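Local coordinates for protein D-threo-3-hydroxyaspartate dehydratase (Delftia, PDB 3WQC) that catalyses the pyridoxal-phosphate-dependent deamination of D-threo-3-hydroxyaspartate to oxaloacetate and ammonia, and also dehydrates D-serine and two other 3-hydroxyaspartate isomers, at residues D13-L18 and R354-P359; V223-T228 and S235-V240. All blocks are in the same frame, centred on the assembly; numbering follows the deposited sequence.

Contact 1 of 2, residues D13-L18 and R354-P359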
ATOM      1  N   ASP B  13      -2.658  25.809  -5.756  1.00 31.35           N
ATOM      2  CA  ASP B  13      -2.272  25.299  -4.419  1.00 26.95           C
ATOM      3  C   ASP B  13      -0.802  25.419  -4.121  1.00 25.46           C
ATOM      4  O   ASP B  13       0.029  25.514  -5.026  1.00 25.57           O
ATOM      5  CB  ASP B  13      -2.725  23.858  -4.209  1.00 32.24           C
ATOM      6  CG  ASP B  13      -4.226  23.778  -3.831  1.00 34.27           C
ATOM      7  OD1 ASP B  13      -4.649  24.262  -2.775  1.00 40.65           O
ATOM      8  OD2 ASP B  13      -5.005  23.234  -4.572  1.00 40.49           O
ATOM      9  N   THR B  14      -0.461  25.400  -2.841  1.00 24.79           N
ATOM     10  CA  THR B  14       0.931  25.355  -2.348  1.00 25.22           C
ATOM     11  C   THR B  14       0.967  24.337  -1.246  1.00 23.52           C
ATOM     12  O   THR B  14      -0.057  23.690  -0.950  1.00 23.07           O
ATOM     13  CB  THR B  14       1.323  26.700  -1.696  1.00 26.36           C
ATOM     14  OG1 THR B  14       0.489  26.850  -0.554  1.00 29.83           O
ATOM     15  CG2 THR B  14       1.084  27.905  -2.657  1.00 25.04           C
ATOM     16  N   LEU B  15       2.123  24.139  -0.620  1.00 23.67           N
ATOM     17  CA  LEU B  15       2.212  23.168   0.474  1.00 21.10           C
ATOM     18  C   LEU B  15       1.436  23.587   1.689  1.00 23.20           C
ATOM     19  O   LEU B  15       1.165  22.771   2.571  1.00 24.19           O
ATOM     20  CB  LEU B  15       3.646  22.844   0.868  1.00 20.39           C
ATOM     21  CG  LEU B  15       4.498  22.266  -0.228  1.00 20.18           C
ATOM     22  CD1 LEU B  15       5.767  21.841   0.467  1.00 29.13           C
ATOM     23  CD2 LEU B  15       3.876  21.009  -0.838  1.00 25.14           C
ATOM     24  N   LEU B  16       1.048  24.866   1.743  1.00 25.00           N
ATOM     25  CA  LEU B  16       0.251  25.330   2.869  1.00 24.08           C
ATOM     26  C   LEU B  16      -1.218  25.095   2.675  1.00 23.57           C
ATOM     27  O   LEU B  16      -2.008  25.148   3.682  1.00 30.34           O
ATOM     28  CB  LEU B  16       0.476  26.855   3.048  1.00 26.77           C
ATOM     29  CG  LEU B  16       1.854  27.214   3.582  1.00 32.44           C
ATOM     30  CD1 LEU B  16       1.918  28.721   3.685  1.00 38.94           C
ATOM     31  CD2 LEU B  16       2.051  26.585   4.953  1.00 32.67           C
ATOM     32  N   THR B  17      -1.670  24.965   1.410  1.00 24.02           N
ATOM     33  CA  THR B  17      -3.112  24.913   1.130  1.00 24.05           C
ATOM     34  C   THR B  17      -3.586  23.495   0.781  1.00 21.20           C
ATOM     35  O   THR B  17      -4.759  23.209   0.862  1.00 23.78           O
ATOM     36  CB  THR B  17      -3.554  25.856  -0.023  1.00 27.35           C
ATOM     37  OG1 THR B  17      -2.955  25.410  -1.257  1.00 29.38           O
ATOM     38  CG2 THR B  17      -3.164  27.315   0.313  1.00 33.15           C
ATOM     39  N   LEU B  18      -2.662  22.592   0.409  1.00 19.62           N
ATOM     40  CA  LEU B  18      -3.047  21.191   0.161  1.00 18.35           C
ATOM     41  C   LEU B  18      -3.674  20.528   1.392  1.00 16.73           C
ATOM     42  O   LEU B  18      -3.262  20.825   2.555  1.00 21.94           O
ATOM     43  CB  LEU B  18      -1.782  20.379  -0.173  1.00 20.33           C
ATOM     44  CG  LEU B  18      -1.258  20.565  -1.620  1.00 20.11           C
ATOM     45  CD1 LEU B  18       0.062  19.853  -1.766  1.00 20.90           C
ATOM     46  CD2 LEU B  18      -2.274  20.172  -2.725  1.00 22.20           C
ATOM     47  N   ARG B 354       2.804  21.475   9.754  1.00 18.71           N
ATOM     48  CA  ARG B 354       3.005  20.615   8.550  1.00 20.52           C
ATOM     49  C   ARG B 354       4.441  20.155   8.479  1.00 19.64           C
ATOM     50  O   ARG B 354       5.408  20.965   8.674  1.00 23.37           O
ATOM     51  CB  ARG B 354       2.667  21.379   7.285  1.00 24.50           C
ATOM     52  CG  ARG B 354       1.192  21.598   7.200  1.00 22.59           C
ATOM     53  CD  ARG B 354       0.769  22.337   5.986  1.00 29.54           C
ATOM     54  NE  ARG B 354      -0.696  22.197   6.076  1.00 30.39           N
ATOM     55  CZ  ARG B 354      -1.519  21.873   5.088  1.00 21.93           C
ATOM     56  NH1 ARG B 354      -1.077  21.834   3.854  1.00 21.35           N
ATOM     57  NH2 ARG B 354      -2.812  21.693   5.365  1.00 25.52           N
ATOM     58  N   LEU B 355       4.625  18.877   8.160  1.00 18.25           N
ATOM     59  CA  LEU B 355       5.965  18.231   8.100  1.00 18.60           C
ATOM     60  C   LEU B 355       6.018  17.470   6.775  1.00 19.32           C
ATOM     61  O   LEU B 355       4.996  17.296   6.111  1.00 17.68           O
ATOM     62  CB  LEU B 355       6.086  17.216   9.219  1.00 20.86           C
ATOM     63  CG  LEU B 355       6.064  17.773  10.612  1.00 23.18           C
ATOM     64  CD1 LEU B 355       5.974  16.652  11.618  1.00 22.09           C
ATOM     65  CD2 LEU B 355       7.278  18.703  10.836  1.00 24.82           C
ATOM     66  N   ARG B 356       7.190  17.024   6.358  1.00 17.87           N
ATOM     67  CA  ARG B 356       7.299  16.190   5.161  1.00 16.92           C
ATOM     68  C   ARG B 356       8.036  14.912   5.590  1.00 17.70           C
ATOM     69  O   ARG B 356       9.043  14.982   6.267  1.00 21.06           O
ATOM     70  CB  ARG B 356       8.044  16.973   4.043  1.00 17.93           C
ATOM     71  CG  ARG B 356       7.077  18.032   3.499  1.00 18.52           C
ATOM     72  CD  ARG B 356       7.814  19.071   2.687  1.00 19.63           C
ATOM     73  NE  ARG B 356       8.320  18.586   1.398  1.00 18.92           N
ATOM     74  CZ  ARG B 356       8.960  19.392   0.542  1.00 18.14           C
ATOM     75  NH1 ARG B 356       9.383  18.884  -0.617  1.00 21.47           N
ATOM     76  NH2 ARG B 356       9.226  20.681   0.861  1.00 21.78           N
ATOM     77  N   ILE B 357       7.577  13.773   5.139  1.00 16.50           N
ATOM     78  CA  ILE B 357       8.186  12.515   5.597  1.00 16.15           C
ATOM     79  C   ILE B 357       8.852  11.819   4.419  1.00 15.87           C
ATOM     80  O   ILE B 357       8.216  11.625   3.346  1.00 16.38           O
ATOM     81  CB  ILE B 357       7.134  11.544   6.194  1.00 15.11           C
ATOM     82  CG1 ILE B 357       6.114  12.232   7.180  1.00 18.46           C
ATOM     83  CG2 ILE B 357       7.747  10.265   6.702  1.00 16.10           C
ATOM     84  CD1 ILE B 357       6.854  12.821   8.373  1.00 21.12           C
ATOM     85  N   LEU B 358      10.154  11.537   4.525  1.00 15.47           N
ATOM     86  CA  LEU B 358      10.803  10.796   3.436  1.00 15.30           C
ATOM     87  C   LEU B 358      10.473   9.312   3.587  1.00 14.32           C
ATOM     88  O   LEU B 358      10.577   8.757   4.687  1.00 15.64           O
ATOM     89  CB  LEU B 358      12.367  10.946   3.478  1.00 17.24           C
ATOM     90  CG  LEU B 358      12.870  12.417   3.403  1.00 16.95           C
ATOM     91  CD1 LEU B 358      14.421  12.401   3.540  1.00 20.09           C
ATOM     92  CD2 LEU B 358      12.345  13.050   2.116  1.00 20.16           C
ATOM     93  N   PRO B 359      10.170   8.639   2.454  1.00 14.57           N
ATOM     94  CA  PRO B 359       9.699   7.263   2.516  1.00 16.04           C
ATOM     95  C   PRO B 359      10.834   6.218   2.590  1.00 14.32           C
ATOM     96  O   PRO B 359      11.954   6.474   2.060  1.00 14.33           O
ATOM     97  CB  PRO B 359       9.022   7.087   1.149  1.00 14.95           C
ATOM     98  CG  PRO B 359       9.796   8.013   0.236  1.00 16.71           C
ATOM     99  CD  PRO B 359      10.100   9.231   1.111  1.00 16.95           C
TER
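Arg354 reaches from the start of strand 354-358 to the turn at Leu15-Leu18 and binds its carbonyl groups. Its CB already points toward the turn, and because CG lies anti to the carbonyl carbon (chi1 -71°) and the chain then runs extended as far as NE, the whole length of the side chain is spent on bridging the distance. Arg354 CD passes 3.5 Å from Leu15 O. Beyond NE, Arg354 CZ faces Leu18 O, and the guanidinium carries the polar contact: Arg354 NH1 donates to Leu15 O at 2.7 Å, meeting that oxygen in the guanidinium plane though tilted from the carbonyl plane. The same Arg354 NH1 gives its other hydrogen to Leu18 O, also at 2.7 Å, along a lone pair of this carbonyl. Arg354 NH2 donates to Leu18 O as well, at 3.0 Å and on a more bent path (135° at the hydrogen), so two nitrogens close end-on around one oxygen. Leu16 O, in contrast, sits over one face of the group and makes no hydrogen bond to it. A long, flat side chain with several donors suits this place, where carbonyls from a tight turn converge. Arg354 also packs on His100 of the second subunit.

The turn brings those oxygens together through its own bonds: Thr14 O accepts from the backbone N of both Thr17 and Leu18, and Thr14 OG1 takes Leu16 N in an ST turn. Beside this, Leu15 CD1 lies over a face of the Arg356 guanidinium, 3.7 Å from Arg356 NH2, while Arg356 itself bonds Leu314 O and Ser269 OG. With only neutral carbonyls as acceptors across the contact, the N-terminal turn is joined to the mixed sheet by charge-dipole hydrogen bonds, not by a salt bridge.

Contact 2 of 2, residues V223-T228 and S235-V240. With PLP (pyridoxal-5'-phosphate), chain J.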
ATOM      1  N   VAL B 223      20.650  -6.872 -25.114  1.00 12.98           N
ATOM      2  CA  VAL B 223      21.133  -7.363 -23.795  1.00 12.22           C
ATOM      3  C   VAL B 223      20.718  -6.264 -22.852  1.00 11.91           C
ATOM      4  O   VAL B 223      21.280  -5.151 -22.895  1.00 13.79           O
ATOM      5  CB  VAL B 223      22.616  -7.666 -23.738  1.00 12.25           C
ATOM      6  CG1 VAL B 223      23.093  -8.065 -22.350  1.00 16.14           C
ATOM      7  CG2 VAL B 223      22.928  -8.726 -24.784  1.00 14.99           C
ATOM      8  N   SER B 224      19.809  -6.524 -21.887  1.00 12.26           N
ATOM      9  CA  SER B 224      19.210  -5.481 -20.994  1.00 11.77           C
ATOM     10  C   SER B 224      19.502  -5.889 -19.584  1.00 11.98           C
ATOM     11  O   SER B 224      19.106  -7.019 -19.134  1.00 13.75           O
ATOM     12  CB  SER B 224      17.720  -5.486 -21.329  1.00 12.56           C
ATOM     13  OG  SER B 224      17.058  -4.526 -20.507  1.00 13.72           O
ATOM     14  N   VAL B 225      20.106  -5.000 -18.795  1.00 11.90           N
ATOM     15  CA  VAL B 225      20.374  -5.282 -17.359  1.00 12.48           C
ATOM     16  C   VAL B 225      19.774  -4.196 -16.511  1.00 13.43           C
ATOM     17  O   VAL B 225      19.481  -3.120 -17.043  1.00 15.37           O
ATOM     18  CB  VAL B 225      21.911  -5.403 -17.033  1.00 13.77           C
ATOM     19  CG1 VAL B 225      22.548  -6.449 -17.988  1.00 15.32           C
ATOM     20  CG2 VAL B 225      22.615  -4.035 -17.233  1.00 16.55           C
ATOM     21  N   GLY B 226      19.687  -4.424 -15.211  1.00 14.93           N
ATOM     22  CA  GLY B 226      19.641  -3.255 -14.300  1.00 18.32           C
ATOM     23  C   GLY B 226      18.815  -3.392 -13.065  1.00 15.19           C
ATOM     24  O   GLY B 226      17.783  -4.028 -13.057  1.00 17.54           O
ATOM     25  N   SER B 227      19.269  -2.648 -12.074  1.00 16.63           N
ATOM     26  CA  SER B 227      18.523  -2.225 -10.898  1.00 14.25           C
ATOM     27  C   SER B 227      19.157  -0.831 -10.674  1.00 16.25           C
ATOM     28  O   SER B 227      20.250  -0.547 -11.191  1.00 17.18           O
ATOM     29  CB  SER B 227      18.757  -3.155  -9.700  1.00 16.06           C
ATOM     30  OG  SER B 227      20.138  -3.110  -9.295  1.00 17.53           O
ATOM     31  N   THR B 228      18.533   0.026  -9.871  1.00 15.29           N
ATOM     32  CA  THR B 228      19.104   1.360  -9.677  1.00 15.46           C
ATOM     33  C   THR B 228      20.522   1.211  -9.071  1.00 16.15           C
ATOM     34  O   THR B 228      21.436   1.891  -9.526  1.00 17.67           O
ATOM     35  CB  THR B 228      18.128   2.255  -8.837  1.00 14.26           C
ATOM     36  OG1 THR B 228      17.176   2.759  -9.766  1.00 14.51           O
ATOM     37  CG2 THR B 228      18.923   3.463  -8.245  1.00 17.09           C
ATOM     38  N   SER B 235      31.118  -0.477 -13.368  1.00 21.79           N
ATOM     39  CA  SER B 235      32.298   0.196 -13.999  1.00 19.85           C
ATOM     40  C   SER B 235      32.292   0.162 -15.473  1.00 25.49           C
ATOM     41  O   SER B 235      32.742   1.131 -16.103  1.00 31.36           O
ATOM     42  CB  SER B 235      33.679  -0.245 -13.491  1.00 32.34           C
ATOM     43  OG  SER B 235      33.684  -1.552 -13.149  1.00 42.82           O
ATOM     44  N   ARG B 236      31.887  -0.981 -16.021  1.00 24.06           N
ATOM     45  CA  ARG B 236      31.862  -1.165 -17.486  0.50 26.53           C
ATOM     46  C   ARG B 236      30.572  -1.885 -17.865  1.00 18.36           C
ATOM     47  O   ARG B 236      30.010  -2.625 -17.037  1.00 23.50           O
ATOM     48  CB  ARG B 236      33.069  -2.009 -17.970  0.50 24.93           C
ATOM     49  CG  ARG B 236      33.010  -3.438 -17.412  0.50 26.96           C
ATOM     50  CD  ARG B 236      34.077  -4.350 -17.984  0.50 37.21           C
ATOM     51  NE  ARG B 236      34.160  -5.641 -17.328  0.50 31.65           N
ATOM     52  CZ  ARG B 236      34.776  -6.666 -17.912  0.50 36.83           C
ATOM     53  NH1 ARG B 236      35.280  -6.476 -19.104  0.50 48.65           N
ATOM     54  NH2 ARG B 236      34.962  -7.826 -17.317  0.50 37.92           N
ATOM     55  N   LEU B 237      30.104  -1.660 -19.079  1.00 20.10           N
ATOM     56  CA  LEU B 237      28.898  -2.320 -19.559  1.00 20.55           C
ATOM     57  C   LEU B 237      29.079  -2.972 -20.915  1.00 18.60           C
ATOM     58  O   LEU B 237      28.154  -2.964 -21.744  1.00 18.96           O
ATOM     59  CB  LEU B 237      27.635  -1.395 -19.540  1.00 20.68           C
ATOM     60  CG  LEU B 237      27.166  -1.048 -18.110  1.00 20.76           C
ATOM     61  CD1 LEU B 237      26.100   0.100 -18.079  1.00 27.99           C
ATOM     62  CD2 LEU B 237      26.646  -2.280 -17.321  1.00 23.49           C
ATOM     63  N   ASP B 238      30.315  -3.453 -21.174  1.00 22.09           N
ATOM     64  CA  ASP B 238      30.586  -4.067 -22.476  1.00 22.37           C
ATOM     65  C   ASP B 238      29.535  -5.175 -22.789  1.00 15.52           C
ATOM     66  O   ASP B 238      29.230  -6.010 -21.878  1.00 19.27           O
ATOM     67  CB  ASP B 238      31.973  -4.653 -22.488  1.00 24.24           C
ATOM     68  CG  ASP B 238      32.980  -3.638 -22.199  1.00 31.29           C
ATOM     69  OD1 ASP B 238      33.207  -3.325 -21.025  1.00 40.53           O
ATOM     70  OD2 ASP B 238      33.624  -3.192 -23.188  1.00 53.41           O
ATOM     71  N   GLY B 239      28.970  -5.186 -24.006  1.00 16.02           N
ATOM     72  CA  GLY B 239      28.048  -6.233 -24.345  1.00 16.81           C
ATOM     73  C   GLY B 239      26.614  -5.921 -24.009  1.00 16.96           C
ATOM     74  O   GLY B 239      25.687  -6.591 -24.509  1.00 16.86           O
ATOM     75  N   VAL B 240      26.390  -4.849 -23.244  1.00 17.74           N
ATOM     76  CA  VAL B 240      25.021  -4.496 -22.822  1.00 14.93           C
ATOM     77  C   VAL B 240      24.442  -3.447 -23.758  1.00 14.22           C
ATOM     78  O   VAL B 240      25.202  -2.448 -24.128  1.00 18.85           O
ATOM     79  CB  VAL B 240      25.040  -3.920 -21.361  1.00 16.33           C
ATOM     80  CG1 VAL B 240      23.682  -3.287 -20.924  1.00 15.29           C
ATOM     81  CG2 VAL B 240      25.484  -5.025 -20.420  1.00 18.32           C
TER
HETATM   82  N1  PLP J 402      13.980  -4.328 -14.022  1.00 12.46           N
HETATM   83  C2  PLP J 402      12.995  -5.094 -13.508  1.00 11.46           C
HETATM   84  C2A PLP J 402      12.632  -6.415 -14.146  1.00 13.68           C
HETATM   85  C3  PLP J 402      12.282  -4.621 -12.346  1.00 12.81           C
HETATM   86  O3  PLP J 402      11.299  -5.363 -11.859  1.00 15.43           O
HETATM   87  C4  PLP J 402      12.680  -3.360 -11.776  1.00 13.72           C
HETATM   88  C4A PLP J 402      11.954  -2.866 -10.652  1.00 21.05           C
HETATM   89  C5  PLP J 402      13.733  -2.619 -12.391  1.00 12.50           C
HETATM   90  C6  PLP J 402      14.410  -3.185 -13.481  1.00 12.80           C
HETATM   91  C5A PLP J 402      14.189  -1.296 -11.828  1.00 16.46           C
HETATM   92  O4P PLP J 402      14.845  -1.537 -10.498  1.00 15.07           O
HETATM   93  P   PLP J 402      15.041  -0.263  -9.547  1.00 13.99           P
HETATM   94  O1P PLP J 402      15.636   0.756 -10.446  1.00 17.22           O
HETATM   95  O2P PLP J 402      16.001  -0.757  -8.523  1.00 15.05           O
HETATM   96  O3P PLP J 402      13.729   0.187  -9.047  1.00 19.34           O
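The cofactor's phosphate site, in the TIM-barrel domain of this fold-type III pyridoxal-phosphate enzyme, lies at the C-terminal end of barrel strand 222-225; residues 235-240, from the loop between helix 228-233 and strand 242-243, pack on the side of that strand carrying Val223 and Val225. Ser224 points away between them, the usual alternation of a strand, and its OG is hydrogen-bonded to Glu242 and Arg244. Val223 CB rests 3.3 Å from Gly239 O, and Val240 touches both valines: Val240 CG1 lies 3.9 Å from Val225 CG2, and the two side chains cross at about a right angle. Val225 CG2 also meets Leu237 CD2. Branched and compact side chains suit this buried layer, facing helix 192-215. Leu237-Val240 is a type II turn closed by Val240 N to Leu237 O, with Gly239 at the position of positive phi.

Past the strand, Gly226 has positive phi and extended psi, where a CB would press against Val225 O, so glycine suits the place. Ser227 occupies the N-cap position of helix 228-233, its OG bonded to Thr230 OG1 and Ser186 OG. The helix start receives the phosphate: Thr228 OG1 donates to PLP O1P, and Thr228 N points almost straight (179°) at PLP O2P, 3.0 Å away.

Contact 1 is a surface contact in which a turn near the N-terminus meets a strand of the mixed sheet, whereas contact 2 is largely buried and belongs to the parallel barrel. They share no helix or strand, and their centres lie about 37 Å apart, on opposite sides of the chain's centre. Residues 223-240 fall within the chain span bracketed by contact 1, which joins parts more than 300 residues apart; contact 2 spans one short helix. The chemistry differs with place: at the surface, hydrogen bonds from arginine to backbone oxygens dominate, while aliphatic packing without any hydrogen bond across the segments serves the interior, beside a phosphate-binding helix start.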